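Local structure of GH127 beta-L-arabinofuranoside (Geobacillus stearothermophilus, 4QK0) at residues L485-W490 against G512-R517; A494-N499 against V526-P531. The protein probably hydrolyses terminal beta-L-arabinofuranosyl linkages, as a family 127 glycoside hydrolase with a helical catalytic domain followed by beta-rich domains. One frame throughout, in Å; residues are numbered along the deposited sequence.

Contacts 1 and 2 are antiparallel strand pairings in the two facing sheets of the GH127 middle domain, their centres about 11 Å apart, and they illustrate how a beta-sandwich is closed by the side chains between its sheets. Contact 1 belongs to the sheet that rests against helix 354-365, contact 2 to the sheet on the other side of the hydrophobic layer. They meet directly: Pro488 CD lies 3.5 Å from Phe530 CE1, Ile516 CG2 is 3.8 Å from Ile498 CD1, and Trp490 CZ3 approaches Pro531 O to 3.4 Å. Their segments alternate along the chain, which therefore crosses between the sheets three times. Both contacts are structural packing.

Contact 1 of 2, residues L485-W490 against G512-R517; sequences LRIPGW and GYAYIR
Leu485 and Ala514 form an antiparallel hydrogen-bonded pair between strands 479-486 and 513-517, each giving its N-H to the other's carbonyl. Leu485 N to Ala514 O measures 2.9 Å; Ala514 N returns to Leu485 O at 2.8 Å. Beyond the end of strand 479-486 the pairing goes on for one more bond, from Ile487 N to Gly512 O at 2.8 Å. Gly512, whose carbonyl takes this bond, sits in the turn between strands 509-510 and 513-517.

On the face that carries Arg486 and Tyr513 the contact is aromatic. These two residues are a non-hydrogen-bonded pair, and Arg486 CB stands over one face of the Tyr513 ring, 4.0 Å from its centroid, in a CH-pi contact. CG, anti to the backbone N (chi1 174°), leads the arginine chain away from the ring, so that CB makes the ring contact while the guanidinium group reaches Asp358 and Glu361 in salt bridges and NE bonds to His439 O. Tyr513 OH is hydrogen-bonded to His439 ND1.

Apolar contacts occupy the face bearing Leu485 and Ala514. Leu485 CD1 meets Ile516 CD1 at 3.8 Å, the two side chains running at a slant to each other, and Ile487 CD1 reaches Ala514 CB at 4.1 Å.

The chemistry thus divides by face: aliphatic carbons turn to the interior of the sandwich, whereas on the other face two carboxylates probably offset the charge of a buried arginine and tie this sheet to helix 354-365 of the catalytic domain.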
loop_
_atom_site.group_PDB
_atom_site.type_symbol
_atom_site.label_atom_id
_atom_site.label_comp_id
_atom_site.label_asym_id
_atom_site.label_seq_id
_atom_site.Cartn_x
_atom_site.Cartn_y
_atom_site.Cartn_z
ATOM N N LEU A 485 -6.204 32.581 28.310
ATOM C CA LEU A 485 -5.455 31.340 28.535
ATOM C C LEU A 485 -6.104 30.112 27.867
ATOM O O LEU A 485 -7.228 29.804 28.183
ATOM C CB LEU A 485 -5.332 31.088 30.026
ATOM C CG LEU A 485 -4.814 32.301 30.815
ATOM C CD1 LEU A 485 -4.813 31.986 32.289
ATOM C CD2 LEU A 485 -3.437 32.699 30.405
ATOM N N ARG A 486 -5.403 29.449 26.943
ATOM C CA ARG A 486 -5.967 28.267 26.297
ATOM C C ARG A 486 -6.177 27.156 27.297
ATOM O O ARG A 486 -5.310 26.827 28.100
ATOM C CB ARG A 486 -5.082 27.728 25.191
ATOM C CG ARG A 486 -5.623 26.393 24.621
ATOM C CD ARG A 486 -4.873 25.952 23.401
ATOM N NE ARG A 486 -3.486 25.680 23.737
ATOM C CZ ARG A 486 -2.949 24.479 23.963
ATOM N NH1 ARG A 486 -3.660 23.343 23.875
ATOM N NH2 ARG A 486 -1.685 24.433 24.271
ATOM N N ILE A 487 -7.368 26.604 27.271
ATOM C CA ILE A 487 -7.659 25.422 28.067
ATOM C C ILE A 487 -7.522 24.228 27.081
ATOM O O ILE A 487 -8.367 24.079 26.171
ATOM C CB ILE A 487 -9.059 25.498 28.704
ATOM C CG1 ILE A 487 -9.217 26.798 29.498
ATOM C CG2 ILE A 487 -9.277 24.310 29.635
ATOM C CD1 ILE A 487 -8.141 27.061 30.544
ATOM N N PRO A 488 -6.444 23.435 27.208
ATOM C CA PRO A 488 -6.171 22.421 26.154
ATOM C C PRO A 488 -7.281 21.422 26.008
ATOM O O PRO A 488 -7.851 20.963 27.004
ATOM C CB PRO A 488 -4.925 21.712 26.658
ATOM C CG PRO A 488 -4.254 22.757 27.531
ATOM C CD PRO A 488 -5.400 23.411 28.236
ATOM N N GLY A 489 -7.682 21.236 24.763
ATOM C CA GLY A 489 -8.770 20.312 24.430
ATOM C C GLY A 489 -8.520 18.903 24.939
ATOM O O GLY A 489 -9.464 18.195 25.164
ATOM N N TRP A 490 -7.262 18.499 25.133
ATOM C CA TRP A 490 -6.979 17.148 25.681
ATOM C C TRP A 490 -7.272 17.054 27.178
ATOM O O TRP A 490 -7.372 15.957 27.738
ATOM C CB TRP A 490 -5.534 16.696 25.390
ATOM C CG TRP A 490 -4.465 17.631 25.883
ATOM C CD1 TRP A 490 -3.747 18.481 25.145
ATOM C CD2 TRP A 490 -3.998 17.782 27.244
ATOM N NE1 TRP A 490 -2.848 19.165 25.939
ATOM C CE2 TRP A 490 -3.007 18.760 27.234
ATOM C CE3 TRP A 490 -4.369 17.207 28.468
ATOM C CZ2 TRP A 490 -2.356 19.182 28.391
ATOM C CZ3 TRP A 490 -3.736 17.610 29.610
ATOM C CH2 TRP A 490 -2.731 18.602 29.568
ATOM N N GLY A 512 -12.570 27.595 24.019
ATOM C CA GLY A 512 -11.333 27.035 24.517
ATOM C C GLY A 512 -10.320 27.985 25.095
ATOM O O GLY A 512 -9.220 27.556 25.418
ATOM N N TYR A 513 -10.684 29.253 25.298
ATOM C CA TYR A 513 -9.798 30.229 26.002
ATOM C C TYR A 513 -10.524 30.754 27.222
ATOM O O TYR A 513 -11.671 31.147 27.137
ATOM C CB TYR A 513 -9.376 31.395 25.094
ATOM C CG TYR A 513 -8.234 31.039 24.183
ATOM C CD1 TYR A 513 -8.465 30.358 22.985
ATOM C CD2 TYR A 513 -6.910 31.299 24.546
ATOM C CE1 TYR A 513 -7.437 30.019 22.134
ATOM C CE2 TYR A 513 -5.863 30.895 23.738
ATOM C CZ TYR A 513 -6.136 30.244 22.525
ATOM O OH TYR A 513 -5.114 29.886 21.685
ATOM N N ALA A 514 -9.855 30.749 28.372
ATOM C CA ALA A 514 -10.389 31.423 29.574
ATOM C C ALA A 514 -9.966 32.918 29.534
ATOM O O ALA A 514 -8.763 33.231 29.464
ATOM C CB ALA A 514 -9.845 30.756 30.833
ATOM N N TYR A 515 -10.952 33.808 29.511
ATOM C CA TYR A 515 -10.697 35.237 29.487
ATOM C C TYR A 515 -10.708 35.812 30.892
ATOM O O TYR A 515 -11.748 35.912 31.531
ATOM C CB TYR A 515 -11.730 35.918 28.638
ATOM C CG TYR A 515 -11.553 35.612 27.190
ATOM C CD1 TYR A 515 -11.985 34.402 26.659
ATOM C CD2 TYR A 515 -10.982 36.548 26.319
ATOM C CE1 TYR A 515 -11.865 34.131 25.306
ATOM C CE2 TYR A 515 -10.856 36.281 24.984
ATOM C CZ TYR A 515 -11.293 35.056 24.498
ATOM O OH TYR A 515 -11.161 34.795 23.182
ATOM N N ILE A 516 -9.524 36.135 31.390
ATOM C CA ILE A 516 -9.383 36.716 32.700
ATOM C C ILE A 516 -9.086 38.227 32.668
ATOM O O ILE A 516 -7.945 38.665 32.377
ATOM C CB ILE A 516 -8.293 36.005 33.472
ATOM C CG1 ILE A 516 -8.587 34.506 33.463
ATOM C CG2 ILE A 516 -8.226 36.573 34.911
ATOM C CD1 ILE A 516 -7.560 33.707 34.211
ATOM N N ARG A 517 -10.130 39.002 32.964
ATOM C CA ARG A 517 -10.088 40.472 32.927
ATOM C C ARG A 517 -10.242 41.011 34.353
ATOM O O ARG A 517 -11.158 40.674 35.064
ATOM C CB ARG A 517 -11.178 41.048 32.039
ATOM C CG ARG A 517 -11.039 42.549 31.846
ATOM C CD ARG A 517 -11.962 43.138 30.777
ATOM N NE ARG A 517 -11.659 44.561 30.560
ATOM C CZ ARG A 517 -10.619 45.052 29.859
ATOM N NH1 ARG A 517 -9.751 44.245 29.227
ATOM N NH2 ARG A 517 -10.449 46.376 29.759
#

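Contact 2 of 2, residues A494-N499 against V526-P531; sequences AEVTIN and VKLYFP
Val496 and Leu528 meet as a non-hydrogen-bonded pair in the antiparallel sheet of the beta-sandwich, where strands 495-498 and 524-529 run side by side at 168°. Val496 CG2 presses on Leu528 CD2 at 3.4 Å, tighter than usual van der Waals contact. On the same face Val496 CG1 touches Val526 CG1 at 3.9 Å, and Ile498 CG1 packs alongside Val526 CG2.

The other face is more polar. Glu495 and Tyr529 extend alongside each other, the carboxylate at the ring edge with the two planes 78° apart. The rotation of Thr497 (chi1 68°) turns its OG1 to the Lys527 side, where it lies 3.5 Å from Lys527 CB.

Four backbone bonds set this register: Glu495 and Tyr529 exchange one pair, Thr497 and Lys527 the other. Farther out, strand 468-475 bonds to the far side of Val526 and Leu528, and Val496 pairs with Val503. Asn499 joins the strand end to Asp524 and Glu525 through its side-chain amide. At the opposite end, Phe530 rests on Pro488 and Tyr441, while Ala494 CB sits at the edge of the phenylalanine ring, 3.6 Å from Phe530 CD1.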
loop_
_atom_site.group_PDB
_atom_site.type_symbol
_atom_site.label_atom_id
_atom_site.label_comp_id
_atom_site.label_asym_id
_atom_site.label_seq_id
_atom_site.Cartn_x
_atom_site.Cartn_y
_atom_site.Cartn_z
ATOM N N ALA A 494 -9.566 21.478 34.137
ATOM C CA ALA A 494 -8.524 22.468 34.418
ATOM C C ALA A 494 -8.900 23.288 35.654
ATOM O O ALA A 494 -10.072 23.597 35.858
ATOM C CB ALA A 494 -8.360 23.357 33.235
ATOM N N GLU A 495 -7.918 23.630 36.478
ATOM C CA GLU A 495 -8.161 24.491 37.642
ATOM C C GLU A 495 -7.254 25.745 37.597
ATOM O O GLU A 495 -6.111 25.676 37.115
ATOM C CB GLU A 495 -7.887 23.728 38.935
ATOM C CG GLU A 495 -8.742 22.481 39.193
ATOM C CD GLU A 495 -8.258 21.612 40.388
ATOM O OE1 GLU A 495 -7.628 22.122 41.343
ATOM O OE2 GLU A 495 -8.453 20.379 40.381
ATOM N N VAL A 496 -7.790 26.880 38.045
ATOM C CA VAL A 496 -7.051 28.162 38.065
ATOM C C VAL A 496 -7.162 28.899 39.372
ATOM O O VAL A 496 -8.256 28.992 39.947
ATOM C CB VAL A 496 -7.537 29.144 36.991
ATOM C CG1 VAL A 496 -6.740 30.436 37.046
ATOM C CG2 VAL A 496 -7.348 28.537 35.615
ATOM N N THR A 497 -6.027 29.414 39.857
ATOM C CA THR A 497 -6.028 30.280 41.028
ATOM C C THR A 497 -5.279 31.552 40.707
ATOM O O THR A 497 -4.331 31.557 39.920
ATOM C CB THR A 497 -5.373 29.673 42.285
ATOM O OG1 THR A 497 -3.979 29.527 42.062
ATOM C CG2 THR A 497 -5.986 28.344 42.655
ATOM N N ILE A 498 -5.692 32.621 41.363
ATOM C CA ILE A 498 -5.052 33.938 41.242
ATOM C C ILE A 498 -4.705 34.397 42.640
ATOM O O ILE A 498 -5.580 34.468 43.508
ATOM C CB ILE A 498 -5.988 34.970 40.545
ATOM C CG1 ILE A 498 -6.188 34.552 39.093
ATOM C CG2 ILE A 498 -5.381 36.381 40.585
ATOM C CD1 ILE A 498 -7.268 35.322 38.368
ATOM N N ASN A 499 -3.421 34.637 42.850
ATOM C CA ASN A 499 -2.877 34.919 44.169
ATOM C C ASN A 499 -3.420 33.964 45.209
ATOM O O ASN A 499 -3.863 34.391 46.266
ATOM C CB ASN A 499 -3.152 36.390 44.554
ATOM C CG ASN A 499 -2.470 37.348 43.620
ATOM O OD1 ASN A 499 -1.428 37.015 43.063
ATOM N ND2 ASN A 499 -3.068 38.488 43.379
ATOM N N VAL A 526 -0.816 33.754 38.691
ATOM C CA VAL A 526 -1.864 32.865 38.212
ATOM C C VAL A 526 -1.270 31.468 38.178
ATOM O O VAL A 526 -0.226 31.267 37.567
ATOM C CB VAL A 526 -2.317 33.235 36.798
ATOM C CG1 VAL A 526 -3.438 32.309 36.321
ATOM C CG2 VAL A 526 -2.782 34.678 36.733
ATOM N N LYS A 527 -1.928 30.535 38.874
ATOM C CA LYS A 527 -1.580 29.116 38.815
ATOM C C LYS A 527 -2.613 28.326 38.039
ATOM O O LYS A 527 -3.832 28.389 38.328
ATOM C CB LYS A 527 -1.295 28.419 40.162
ATOM C CG LYS A 527 0.183 28.514 40.479
ATOM C CD LYS A 527 0.532 28.107 41.894
ATOM C CE LYS A 527 0.553 26.595 42.032
ATOM N NZ LYS A 527 1.848 26.023 41.590
ATOM N N LEU A 528 -2.108 27.607 37.036
ATOM C CA LEU A 528 -2.933 26.728 36.213
ATOM C C LEU A 528 -2.572 25.307 36.510
ATOM O O LEU A 528 -1.398 24.982 36.615
ATOM C CB LEU A 528 -2.680 26.972 34.756
ATOM C CG LEU A 528 -2.815 28.389 34.217
ATOM C CD1 LEU A 528 -2.456 28.442 32.747
ATOM C CD2 LEU A 528 -4.239 28.816 34.374
ATOM N N TYR A 529 -3.589 24.461 36.647
ATOM C CA TYR A 529 -3.382 23.035 36.862
ATOM C C TYR A 529 -4.220 22.254 35.847
ATOM O O TYR A 529 -5.457 22.359 35.830
ATOM C CB TYR A 529 -3.748 22.619 38.280
ATOM C CG TYR A 529 -3.782 21.106 38.438
ATOM C CD1 TYR A 529 -2.650 20.336 38.143
ATOM C CD2 TYR A 529 -4.951 20.440 38.861
ATOM C CE1 TYR A 529 -2.684 18.957 38.276
ATOM C CE2 TYR A 529 -4.988 19.063 38.994
ATOM C CZ TYR A 529 -3.851 18.331 38.697
ATOM O OH TYR A 529 -3.877 16.964 38.800
ATOM N N PHE A 530 -3.511 21.558 34.952
ATOM C CA PHE A 530 -4.115 20.728 33.931
ATOM C C PHE A 530 -3.787 19.281 34.298
ATOM O O PHE A 530 -2.665 18.837 34.077
ATOM C CB PHE A 530 -3.529 21.045 32.557
ATOM C CG PHE A 530 -3.704 22.485 32.126
ATOM C CD1 PHE A 530 -4.980 23.068 32.046
ATOM C CD2 PHE A 530 -2.620 23.238 31.728
ATOM C CE1 PHE A 530 -5.152 24.379 31.632
ATOM C CE2 PHE A 530 -2.788 24.559 31.318
ATOM C CZ PHE A 530 -4.065 25.130 31.268
ATOM N N PRO A 531 -4.750 18.545 34.841
ATOM C CA PRO A 531 -4.486 17.106 35.047
ATOM C C PRO A 531 -4.037 16.343 33.775
ATOM O O PRO A 531 -4.611 16.548 32.698
ATOM C CB PRO A 531 -5.821 16.563 35.550
ATOM C CG PRO A 531 -6.684 17.742 35.863
ATOM C CD PRO A 531 -6.161 18.901 35.067
#